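Local coordinates for orotate phosphoribosyltransferase (Aeropyrum pernix, PDB 2YZK), which probably catalyses the magnesium-dependent transfer of a ribosyl phosphate group from 5-phosphoribose 1-diphosphate to orotate, forming orotidine monophosphate in pyrimidine biosynthesis, at residues Gly36-Ser39 with Ser40-Ala44; Gly52-Asp55 with Leu56-Ser60; Ile126-Leu129 with Arg130-Tyr134. One frame throughout, in Å; residues are numbered along the deposited sequence.

Contact 1 of 3, residues Gly36-Ser39 with Ser40-Ala44; sequences GDES and SYSVA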
ATOM      1  N   GLY A  36      -9.785   7.231   3.269  1.00  8.10           N
ATOM      2  CA  GLY A  36     -10.986   7.453   2.482  1.00  9.55           C
ATOM      3  C   GLY A  36     -11.442   8.898   2.354  1.00 11.01           C
ATOM      4  O   GLY A  36     -12.576   9.149   1.957  1.00 12.87           O
ATOM      5  N   ASP A  37     -10.573   9.846   2.690  1.00 10.65           N
ATOM      6  CA  ASP A  37     -10.910  11.268   2.590  1.00 11.77           C
ATOM      7  C   ASP A  37      -9.632  12.048   2.291  1.00 12.30           C
ATOM      8  O   ASP A  37      -8.737  12.116   3.130  1.00 12.13           O
ATOM      9  CB  ASP A  37     -11.531  11.752   3.905  1.00 13.51           C
ATOM     10  CG  ASP A  37     -12.058  13.170   3.817  1.00 17.27           C
ATOM     11  OD1 ASP A  37     -12.968  13.425   2.992  1.00 18.19           O
ATOM     12  OD2 ASP A  37     -11.562  14.032   4.571  1.00 19.16           O
ATOM     13  N   GLU A  38      -9.544  12.634   1.099  1.00 13.03           N
ATOM     14  CA  GLU A  38      -8.347  13.377   0.712  1.00 13.60           C
ATOM     15  C   GLU A  38      -7.983  14.443   1.740  1.00 13.71           C
ATOM     16  O   GLU A  38      -6.814  14.633   2.053  1.00 14.31           O
ATOM     17  CB  GLU A  38      -8.540  14.015  -0.673  1.00 14.93           C
ATOM     18  CG  GLU A  38      -7.306  14.726  -1.251  1.00 15.93           C
ATOM     19  CD  GLU A  38      -7.055  16.103  -0.643  1.00 18.98           C
ATOM     20  OE1 GLU A  38      -8.032  16.772  -0.249  1.00 19.78           O
ATOM     21  OE2 GLU A  38      -5.880  16.526  -0.577  1.00 20.91           O
ATOM     22  N   SER A  39      -8.986  15.125   2.278  1.00 14.16           N
ATOM     23  CA  SER A  39      -8.723  16.162   3.264  1.00 15.55           C
ATOM     24  C   SER A  39      -7.972  15.581   4.453  1.00 14.32           C
ATOM     25  O   SER A  39      -6.997  16.162   4.935  1.00 15.69           O
ATOM     26  CB  SER A  39     -10.036  16.787   3.741  1.00 17.87           C
ATOM     27  OG  SER A  39      -9.803  17.695   4.801  1.00 23.39           O
ATOM     28  N   SER A  40      -8.423  14.417   4.907  1.00 12.06           N
ATOM     29  CA  SER A  40      -7.821  13.759   6.053  1.00 12.01           C
ATOM     30  C   SER A  40      -6.441  13.178   5.792  1.00 11.86           C
ATOM     31  O   SER A  40      -5.515  13.413   6.573  1.00 12.14           O
ATOM     32  CB  SER A  40      -8.763  12.665   6.565  1.00 12.17           C
ATOM     33  OG  SER A  40     -10.011  13.233   6.934  1.00 14.99           O
ATOM     34  N   TYR A  41      -6.273  12.425   4.710  1.00 11.31           N
ATOM     35  CA  TYR A  41      -4.951  11.863   4.486  1.00 11.28           C
ATOM     36  C   TYR A  41      -3.914  12.921   4.128  1.00 11.71           C
ATOM     37  O   TYR A  41      -2.730  12.738   4.403  1.00 10.43           O
ATOM     38  CB  TYR A  41      -4.978  10.701   3.465  1.00 11.05           C
ATOM     39  CG  TYR A  41      -5.236  11.014   2.003  1.00  8.51           C
ATOM     40  CD1 TYR A  41      -4.386  11.843   1.273  1.00  7.73           C
ATOM     41  CD2 TYR A  41      -6.269  10.375   1.322  1.00  8.57           C
ATOM     42  CE1 TYR A  41      -4.558  12.022  -0.110  1.00 10.08           C
ATOM     43  CE2 TYR A  41      -6.450  10.541  -0.047  1.00  9.74           C
ATOM     44  CZ  TYR A  41      -5.592  11.364  -0.761  1.00 11.81           C
ATOM     45  OH  TYR A  41      -5.776  11.517  -2.119  1.00 12.55           O
ATOM     46  N   SER A  42      -4.354  14.038   3.553  1.00 11.04           N
ATOM     47  CA  SER A  42      -3.418  15.099   3.208  1.00 13.26           C
ATOM     48  C   SER A  42      -2.862  15.748   4.469  1.00 12.67           C
ATOM     49  O   SER A  42      -1.679  16.090   4.525  1.00 13.69           O
ATOM     50  CB  SER A  42      -4.090  16.154   2.333  1.00 15.52           C
ATOM     51  OG  SER A  42      -4.221  15.675   1.007  1.00 21.31           O
ATOM     52  N   VAL A  43      -3.713  15.917   5.477  1.00 12.19           N
ATOM     53  CA  VAL A  43      -3.274  16.501   6.739  1.00 12.31           C
ATOM     54  C   VAL A  43      -2.254  15.549   7.359  1.00 11.08           C
ATOM     55  O   VAL A  43      -1.200  15.967   7.845  1.00 10.80           O
ATOM     56  CB  VAL A  43      -4.465  16.684   7.721  1.00 14.88           C
ATOM     57  CG1 VAL A  43      -3.960  17.115   9.088  1.00 18.21           C
ATOM     58  CG2 VAL A  43      -5.429  17.721   7.173  1.00 16.12           C
ATOM     59  N   ALA A  44      -2.568  14.259   7.312  1.00  9.67           N
ATOM     60  CA  ALA A  44      -1.700  13.227   7.869  1.00 10.33           C
ATOM     61  C   ALA A  44      -0.352  13.197   7.165  1.00  9.88           C
ATOM     62  O   ALA A  44       0.688  13.110   7.812  1.00  9.72           O
ATOM     63  CB  ALA A  44      -2.372  11.858   7.752  1.00 11.16           C
TER

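Contact 2 of 3, residues Gly52-Asp55 with Leu56-Ser60; sequences GGQD and LARSS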
ATOM      1  N   GLY A  52       9.047  13.671   9.971  1.00 13.58           N
ATOM      2  CA  GLY A  52      10.076  12.873   9.326  1.00 13.82           C
ATOM      3  C   GLY A  52      11.324  13.720   9.161  1.00 14.66           C
ATOM      4  O   GLY A  52      12.444  13.214   9.133  1.00 14.04           O
ATOM      5  N   GLY A  53      11.112  15.026   9.044  1.00 15.31           N
ATOM      6  CA  GLY A  53      12.217  15.959   8.905  1.00 14.94           C
ATOM      7  C   GLY A  53      13.248  15.645   7.837  1.00 14.36           C
ATOM      8  O   GLY A  53      12.927  15.130   6.767  1.00 13.18           O
ATOM      9  N   GLN A  54      14.503  15.965   8.134  1.00 13.91           N
ATOM     10  CA  GLN A  54      15.584  15.738   7.187  1.00 14.73           C
ATOM     11  C   GLN A  54      15.916  14.268   6.954  1.00 14.27           C
ATOM     12  O   GLN A  54      16.386  13.908   5.877  1.00 13.93           O
ATOM     13  CB  GLN A  54      16.834  16.498   7.635  1.00 15.36           C
ATOM     14  CG  GLN A  54      16.627  18.003   7.666  1.00 14.96           C
ATOM     15  CD  GLN A  54      16.061  18.533   6.366  1.00 16.20           C
ATOM     16  OE1 GLN A  54      14.949  19.065   6.330  1.00 19.55           O
ATOM     17  NE2 GLN A  54      16.818  18.385   5.285  1.00 15.15           N
ATOM     18  N   ASP A  55      15.676  13.421   7.952  1.00 14.63           N
ATOM     19  CA  ASP A  55      15.950  11.992   7.802  1.00 15.85           C
ATOM     20  C   ASP A  55      15.132  11.453   6.632  1.00 15.64           C
ATOM     21  O   ASP A  55      15.642  10.731   5.779  1.00 15.33           O
ATOM     22  CB  ASP A  55      15.568  11.219   9.068  1.00 20.12           C
ATOM     23  CG  ASP A  55      16.501  11.498  10.233  1.00 24.06           C
ATOM     24  OD1 ASP A  55      16.352  10.829  11.277  1.00 28.42           O
ATOM     25  OD2 ASP A  55      17.380  12.377  10.113  1.00 26.54           O
ATOM     26  N   LEU A  56      13.855  11.813   6.604  1.00 14.86           N
ATOM     27  CA  LEU A  56      12.968  11.372   5.539  1.00 13.52           C
ATOM     28  C   LEU A  56      13.327  12.078   4.231  1.00 13.85           C
ATOM     29  O   LEU A  56      13.431  11.442   3.179  1.00 12.60           O
ATOM     30  CB  LEU A  56      11.512  11.657   5.923  1.00 13.54           C
ATOM     31  CG  LEU A  56      10.438  11.324   4.883  1.00 11.31           C
ATOM     32  CD1 LEU A  56      10.467   9.836   4.581  1.00 11.71           C
ATOM     33  CD2 LEU A  56       9.071  11.740   5.410  1.00 11.57           C
ATOM     34  N   ALA A  57      13.551  13.389   4.311  1.00 13.96           N
ATOM     35  CA  ALA A  57      13.878  14.188   3.137  1.00 14.54           C
ATOM     36  C   ALA A  57      15.154  13.774   2.417  1.00 15.99           C
ATOM     37  O   ALA A  57      15.261  13.947   1.204  1.00 15.05           O
ATOM     38  CB  ALA A  57      13.955  15.667   3.522  1.00 16.88           C
ATOM     39  N   ARG A  58      16.120  13.225   3.146  1.00 15.48           N
ATOM     40  CA  ARG A  58      17.379  12.823   2.524  1.00 18.19           C
ATOM     41  C   ARG A  58      17.474  11.317   2.292  1.00 16.80           C
ATOM     42  O   ARG A  58      18.445  10.836   1.708  1.00 16.65           O
ATOM     43  CB  ARG A  58      18.565  13.265   3.385  1.00 20.30           C
ATOM     44  CG  ARG A  58      18.525  14.715   3.848  1.00 24.89           C
ATOM     45  CD  ARG A  58      18.580  15.714   2.703  1.00 29.01           C
ATOM     46  NE  ARG A  58      17.338  16.476   2.601  1.00 33.77           N
ATOM     47  CZ  ARG A  58      17.260  17.735   2.179  1.00 34.52           C
ATOM     48  NH1 ARG A  58      18.357  18.390   1.818  1.00 36.06           N
ATOM     49  NH2 ARG A  58      16.082  18.341   2.120  1.00 34.95           N
ATOM     50  N   SER A  59      16.468  10.576   2.743  1.00 15.46           N
ATOM     51  CA  SER A  59      16.462   9.123   2.591  1.00 15.15           C
ATOM     52  C   SER A  59      16.581   8.703   1.132  1.00 13.79           C
ATOM     53  O   SER A  59      16.052   9.367   0.244  1.00 14.73           O
ATOM     54  CB  SER A  59      15.173   8.532   3.179  1.00 15.02           C
ATOM     55  OG  SER A  59      14.032   8.964   2.454  1.00 15.01           O
ATOM     56  N   SER A  60      17.273   7.596   0.880  1.00 12.27           N
ATOM     57  CA  SER A  60      17.409   7.119  -0.493  1.00 12.90           C
ATOM     58  C   SER A  60      16.112   6.430  -0.909  1.00 12.44           C
ATOM     59  O   SER A  60      15.840   6.263  -2.099  1.00 13.39           O
ATOM     60  CB  SER A  60      18.586   6.147  -0.622  1.00 14.69           C
ATOM     61  OG  SER A  60      18.274   4.884  -0.078  1.00 17.25           O
TER

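Contact 3 of 3, residues Ile126-Leu129 with Arg130-Tyr134; sequences IEVL and RSNGY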
ATOM      1  N   ILE A 126      13.055  -3.881  10.061  1.00 12.72           N
ATOM      2  CA  ILE A 126      14.411  -3.356  10.182  1.00 12.89           C
ATOM      3  C   ILE A 126      15.428  -4.476   9.966  1.00 13.05           C
ATOM      4  O   ILE A 126      16.440  -4.286   9.289  1.00 12.17           O
ATOM      5  CB  ILE A 126      14.657  -2.739  11.575  1.00 13.58           C
ATOM      6  CG1 ILE A 126      13.672  -1.596  11.828  1.00 14.81           C
ATOM      7  CG2 ILE A 126      16.093  -2.236  11.669  1.00 15.21           C
ATOM      8  CD1 ILE A 126      13.949  -0.320  11.035  1.00 13.89           C
ATOM      9  N   GLU A 127      15.164  -5.644  10.543  1.00 13.95           N
ATOM     10  CA  GLU A 127      16.085  -6.763  10.383  1.00 16.40           C
ATOM     11  C   GLU A 127      16.201  -7.188   8.919  1.00 15.51           C
ATOM     12  O   GLU A 127      17.297  -7.472   8.433  1.00 14.67           O
ATOM     13  CB  GLU A 127      15.655  -7.941  11.264  1.00 19.87           C
ATOM     14  CG  GLU A 127      15.761  -7.632  12.755  1.00 25.97           C
ATOM     15  CD  GLU A 127      15.451  -8.826  13.640  1.00 30.68           C
ATOM     16  OE1 GLU A 127      14.364  -9.424  13.477  1.00 33.17           O
ATOM     17  OE2 GLU A 127      16.291  -9.164  14.505  1.00 33.82           O
ATOM     18  N   VAL A 128      15.076  -7.217   8.210  1.00 13.99           N
ATOM     19  CA  VAL A 128      15.082  -7.586   6.798  1.00 12.15           C
ATOM     20  C   VAL A 128      15.878  -6.554   5.997  1.00 11.47           C
ATOM     21  O   VAL A 128      16.695  -6.903   5.149  1.00 12.23           O
ATOM     22  CB  VAL A 128      13.642  -7.675   6.247  1.00 12.71           C
ATOM     23  CG1 VAL A 128      13.661  -7.920   4.747  1.00 13.55           C
ATOM     24  CG2 VAL A 128      12.901  -8.801   6.946  1.00 12.99           C
ATOM     25  N   LEU A 129      15.645  -5.276   6.273  1.00 10.98           N
ATOM     26  CA  LEU A 129      16.368  -4.224   5.571  1.00  9.91           C
ATOM     27  C   LEU A 129      17.878  -4.299   5.800  1.00 10.28           C
ATOM     28  O   LEU A 129      18.657  -4.243   4.847  1.00 10.66           O
ATOM     29  CB  LEU A 129      15.852  -2.857   6.020  1.00 10.36           C
ATOM     30  CG  LEU A 129      14.462  -2.498   5.503  1.00 10.28           C
ATOM     31  CD1 LEU A 129      13.903  -1.335   6.303  1.00 11.84           C
ATOM     32  CD2 LEU A 129      14.555  -2.146   4.028  1.00 10.28           C
ATOM     33  N   ARG A 130      18.287  -4.430   7.061  1.00 11.07           N
ATOM     34  CA  ARG A 130      19.709  -4.478   7.393  1.00 12.68           C
ATOM     35  C   ARG A 130      20.422  -5.690   6.810  1.00 12.88           C
ATOM     36  O   ARG A 130      21.607  -5.620   6.467  1.00 14.19           O
ATOM     37  CB  ARG A 130      19.900  -4.433   8.912  1.00 12.74           C
ATOM     38  CG  ARG A 130      19.592  -3.065   9.490  1.00 14.14           C
ATOM     39  CD  ARG A 130      19.865  -2.981  10.972  1.00 12.67           C
ATOM     40  NE  ARG A 130      19.660  -1.623  11.462  1.00 12.06           N
ATOM     41  CZ  ARG A 130      19.521  -1.295  12.741  1.00 12.47           C
ATOM     42  NH1 ARG A 130      19.563  -2.232  13.680  1.00 12.98           N
ATOM     43  NH2 ARG A 130      19.328  -0.027  13.077  1.00 11.44           N
ATOM     44  N   SER A 131      19.696  -6.797   6.690  1.00 12.61           N
ATOM     45  CA  SER A 131      20.259  -8.023   6.142  1.00 15.34           C
ATOM     46  C   SER A 131      20.344  -7.976   4.621  1.00 16.51           C
ATOM     47  O   SER A 131      21.050  -8.778   4.006  1.00 18.06           O
ATOM     48  CB  SER A 131      19.415  -9.231   6.563  1.00 15.91           C
ATOM     49  OG  SER A 131      19.457  -9.412   7.967  1.00 21.30           O
ATOM     50  N   ASN A 132      19.631  -7.034   4.013  1.00 16.54           N
ATOM     51  CA  ASN A 132      19.640  -6.921   2.563  1.00 17.47           C
ATOM     52  C   ASN A 132      20.417  -5.726   2.022  1.00 17.30           C
ATOM     53  O   ASN A 132      20.178  -5.278   0.902  1.00 17.18           O
ATOM     54  CB  ASN A 132      18.202  -6.915   2.031  1.00 19.48           C
ATOM     55  CG  ASN A 132      17.578  -8.303   2.034  1.00 21.00           C
ATOM     56  OD1 ASN A 132      17.899  -9.140   1.192  1.00 24.64           O
ATOM     57  ND2 ASN A 132      16.695  -8.557   2.992  1.00 21.10           N
ATOM     58  N   GLY A 133      21.343  -5.207   2.826  1.00 15.67           N
ATOM     59  CA  GLY A 133      22.174  -4.102   2.382  1.00 17.44           C
ATOM     60  C   GLY A 133      21.683  -2.679   2.560  1.00 15.90           C
ATOM     61  O   GLY A 133      22.245  -1.760   1.961  1.00 17.57           O
ATOM     62  N   TYR A 134      20.645  -2.481   3.363  1.00 14.57           N
ATOM     63  CA  TYR A 134      20.132  -1.133   3.600  1.00 12.36           C
ATOM     64  C   TYR A 134      20.530  -0.693   4.995  1.00 12.94           C
ATOM     65  O   TYR A 134      20.877  -1.521   5.840  1.00 13.36           O
ATOM     66  CB  TYR A 134      18.604  -1.101   3.526  1.00 12.51           C
ATOM     67  CG  TYR A 134      18.029  -1.476   2.188  1.00 12.38           C
ATOM     68  CD1 TYR A 134      17.878  -0.525   1.177  1.00 11.41           C
ATOM     69  CD2 TYR A 134      17.634  -2.789   1.927  1.00 11.17           C
ATOM     70  CE1 TYR A 134      17.341  -0.876  -0.068  1.00 10.08           C
ATOM     71  CE2 TYR A 134      17.105  -3.147   0.695  1.00 11.64           C
ATOM     72  CZ  TYR A 134      16.961  -2.191  -0.296  1.00 10.86           C
ATOM     73  OH  TYR A 134      16.444  -2.564  -1.515  1.00 11.55           O
TER

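Contact 1 of 3, residues Gly36-Ser39 with Ser40-Ala44
Tyr41 lays its ring along the opening turn of the helix, with the backbone of Glu38 over one ring face. Its first torsion (chi1 71°) sets CG between the backbone N and the carbonyl carbon, which folds the ring back over the residues that precede it. Tyr41 CB starts 4.0 Å from Asp37 O, and further along the ring Tyr41 CD2 lies 3.5 Å from Asp37 O. Tyr41 CE2 then comes within 3.5 Å of Glu38 CA, a CH-pi contact displaced from the ring centre toward the rim. CZ and OH continue past the Glu38 methylenes, Tyr41 OH standing 3.7 Å from Glu38 CG, and the two side chains cross at about a right angle. The hydroxyl ends at the dimer interface, hydrogen-bonded to the backbone oxygen of Lys82 of the second subunit. The turn carrying this ring is the capped start of helix 38-58, with Asp37 as N-cap. Asp37 OD2 takes Ser40 OG at 2.9 Å on its anti lone pair, and Ser40 N meets Asp37 OD2 at 3.2 Å from above the carboxylate plane. The carbonyl oxygen of Asp37 accepts Tyr41 N, the first bond of the helix backbone. Arg9 of helix 2-9 packs beside both Asp37 and Ser40. Glu38, bent at chi2, carries its carboxylate to the Ser42 hydroxyl, but the modelled separation is implausibly short and its detail doubtful.

Contact 2 of 3, residues Gly52-Asp55 with Leu56-Ser60
Gln54 and Arg58, one helical turn apart, lie side by side and point the same way near the end of helix 38-58, which leads into the central parallel sheet of the phosphoribosyltransferase fold. As modelled, Gln54 NE2 stands over the centre of the Arg58 guanidinium, 3.2 Å from Arg58 CZ, with the amide and guanidinium planes 60° apart. Gln54 NE2 and the guanidinium nitrogens are all donors, so this is packing over a flat face and not a hydrogen bond. Bends at chi2 and chi3 of Arg58 bring its guanidinium back alongside the glutamine, and Arg58 CG rests 3.1 Å from Gln54 O. That same carbonyl oxygen fixes the turn below, accepting Arg58 N at 2.8 Å. One step earlier, Ala57 N donates to Gly53 O at 3.1 Å, although Gly53 itself, with positive phi (51°), belongs to a kink in the helix. At Gly52 the bond is skewed: Leu56 N meets Gly52 O from well above the carbonyl plane, while Leu56 CD2 packs 4.2 Å from Gly52 CA. Farther out, Asp55 OD1 forms a salt bridge with Arg159 and a hydrogen bond with Thr138, tying this turn to strands 135-141 and 159-162. Ser60 pairs through its backbone with Arg108. Where the chain leaves the helix, Leu56 O accepts both Ser59 N and, at 2.7 Å, Ser59 OG.

Contact 3 of 3, residues Ile126-Leu129 with Arg130-Tyr134
Ile126 sets its CG2 methyl over one face of the Arg130 guanidinium, offset toward the rim and 3.6 Å from Arg130 NE. The arginine chain, extended from CG to NE, runs alongside the isoleucine, and its tip goes on to the backbone oxygens of Met156 and Val136. At Glu127 the carbonyl does the work: its oxygen accepts Ser131 N at 3.0 Å and Ser131 OG at 2.9 Å, the two arriving from opposite faces of the carbonyl plane. With OG beside its own backbone N (chi1 -64°), Ser131 can reach back one turn in this way. Here helix 120-131 is ending; it is the helical link of a beta-alpha-beta crossover between the neighbouring parallel strands 108-113 and 135-141, and its first turn belongs to the segment Asp113-Ser121 predicted to bind 5-phosphoribose 1-diphosphate. Val128 comes next. Its carbonyl oxygen is held by the side-chain amide of Asn132, with ND2 2.7 Å from Val128 O (154°), while the Asn132 N bond to that oxygen is weak; Val128 CG1 lies beside the amide, 3.6 Å from Asn132 ND2. Leu129 O receives Asn132 N from above its carbonyl plane and, from the opposite face, Tyr134 N at 3.0 Å. The latter is a 6→1 bond of the kind found in Schellman motifs, made across Gly133 with its positive phi (87°). Leu129 CD2 packs 3.8 Å from Tyr134 CD2, beside Val109, and the tyrosine hydroxyl is hydrogen-bonded to Pro104 O.

The three contacts follow one another along the chain; each is local, so none nests in or crosses another. Contact 1 opens helix 38-58 beside helices 2-9 and 70-80 and at the dimer interface. Contact 2 closes the same helix, about 21 Å away between centres, where the chain turns into strand 61-65 of the parallel sheet. After that strand and its neighbours, contact 3 ends helix 120-131 and hands the chain to strand 135-141. Contacts 2 and 3, whose nearest atoms are about 6 Å apart, both pack on strand 108-113, whereas contacts 1 and 3 lie on opposite sides of the chain's centre.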